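PDB 6IDN: ICChI, a glycosylated chitinase from Ipomoea carnea, which probably hydrolyses the beta-1,4 linkages of chitin as a family 18 glycoside hydrolase, and also shows lysozyme activity. Local coordinates for residues N204-S207 with T208-T211. Sequence-based numbering, arbitrary orientation.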
loop_
_atom_site.group_PDB
_atom_site.type_symbol
_atom_site.label_atom_id
_atom_site.label_comp_id
_atom_site.label_asym_id
_atom_site.label_seq_id
_atom_site.Cartn_x
_atom_site.Cartn_y
_atom_site.Cartn_z
ATOM N N ASN A 204 -1.856 9.973 19.536
ATOM C CA ASN A 204 -0.937 11.049 19.881
ATOM C C ASN A 204 0.014 11.411 18.757
ATOM O O ASN A 204 0.438 12.572 18.671
ATOM C CB ASN A 204 -0.130 10.679 21.128
ATOM C CG ASN A 204 -1.010 10.476 22.342
ATOM O OD1 ASN A 204 -2.111 11.017 22.410
ATOM N ND2 ASN A 204 -0.520 9.726 23.322
ATOM N N ASP A 205 0.350 10.452 17.895
ATOM C CA ASP A 205 1.352 10.657 16.862
ATOM C C ASP A 205 0.721 10.662 15.477
ATOM O O ASP A 205 0.778 11.675 14.777
ATOM C CB ASP A 205 2.445 9.569 16.941
ATOM C CG ASP A 205 3.262 9.631 18.238
ATOM O OD1 ASP A 205 3.317 10.703 18.879
ATOM O OD2 ASP A 205 3.862 8.594 18.613
ATOM N N TRP A 206 0.088 9.560 15.074
ATOM C CA TRP A 206 -0.368 9.450 13.694
ATOM C C TRP A 206 -1.570 10.340 13.415
ATOM O O TRP A 206 -1.799 10.714 12.255
ATOM C CB TRP A 206 -0.650 7.975 13.370
ATOM C CG TRP A 206 0.658 7.241 13.309
ATOM C CD1 TRP A 206 1.173 6.382 14.253
ATOM C CD2 TRP A 206 1.664 7.390 12.307
ATOM N NE1 TRP A 206 2.434 5.965 13.872
ATOM C CE2 TRP A 206 2.758 6.572 12.684
ATOM C CE3 TRP A 206 1.748 8.123 11.115
ATOM C CZ2 TRP A 206 3.907 6.456 11.899
ATOM C CZ3 TRP A 206 2.894 8.016 10.344
ATOM C CH2 TRP A 206 3.961 7.190 10.740
ATOM N N SER A 207 -2.322 10.706 14.454
ATOM C CA SER A 207 -3.399 11.674 14.308
ATOM C C SER A 207 -2.901 13.027 13.816
ATOM O O SER A 207 -3.695 13.806 13.277
ATOM C CB SER A 207 -4.115 11.847 15.650
ATOM O OG SER A 207 -3.283 12.521 16.582
ATOM N N THR A 208 -1.613 13.327 13.988
ATOM C CA THR A 208 -1.103 14.649 13.652
ATOM C C THR A 208 -0.735 14.799 12.187
ATOM O O THR A 208 -0.478 15.926 11.747
ATOM C CB THR A 208 0.117 15.031 14.520
ATOM O OG1 THR A 208 1.278 14.267 14.137
ATOM C CG2 THR A 208 -0.184 14.839 16.011
ATOM N N ILE A 209 -0.703 13.721 11.410
ATOM C CA ILE A 209 -0.322 13.881 10.014
ATOM C C ILE A 209 -1.518 14.368 9.205
ATOM O O ILE A 209 -2.678 14.203 9.591
ATOM C CB ILE A 209 0.263 12.586 9.424
ATOM C CG1 ILE A 209 -0.820 11.500 9.227
ATOM C CG2 ILE A 209 1.449 12.134 10.269
ATOM C CD1 ILE A 209 -0.376 10.284 8.409
ATOM N N LEU A 210 -1.222 15.009 8.075
ATOM C CA LEU A 210 -2.253 15.473 7.153
ATOM C C LEU A 210 -2.431 14.404 6.084
ATOM O O LEU A 210 -1.663 14.336 5.122
ATOM C CB LEU A 210 -1.882 16.815 6.526
ATOM C CG LEU A 210 -2.230 18.035 7.381
ATOM C CD1 LEU A 210 -1.276 18.188 8.567
ATOM C CD2 LEU A 210 -2.249 19.312 6.552
ATOM N N THR A 211 -3.471 13.589 6.236
ATOM C CA THR A 211 -3.870 12.650 5.198
ATOM C C THR A 211 -5.385 12.587 5.215
ATOM O O THR A 211 -6.004 12.813 6.254
ATOM C CB THR A 211 -3.266 11.254 5.407
ATOM O OG1 THR A 211 -3.614 10.420 4.292
ATOM C CG2 THR A 211 -3.794 10.598 6.689
HETATM O O HOH W 1 -3.917 11.995 10.647
#
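Thr208 bonds back to Asp205, and Trp206 to Ile209 form a type I beta turn, near the end of helix 196-206 of the TIM barrel, on the way to strand 213-219. Two donors of Thr208 grip one carbonyl: OG1 reaches Asp205 O in the carbonyl plane at 2.7 Å, with a C=O...donor angle of 158°, while Thr208 N approaches Asp205 O from above that plane at 3.0 Å. A chi1 of 72° sets OG1 between the threonine's own N and carbonyl carbon, on the side facing this oxygen. The turn itself is closed by a weak hydrogen bond from Ile209 N to Trp206 O, 3.3 Å. A water lies within hydrogen-bonding distance of Trp206 O and Ile209 O, and Trp206 NE1 is hydrogen-bonded to Cys160 O.

The apolar contact joins the side chains of Trp206 and Ile209. Phe162 meets the Trp206 indole edge-to-face and also touches Ile209, while Val179 of strand 178-182 packs on Ile209 too. An alanine in place of Ile209 would probably open a gap beside the indole and leave Phe162 and Val179 less well covered. Ile209 CD1 sits at the indole's edge, near the ring plane, 4.1 Å from Trp206 CE3.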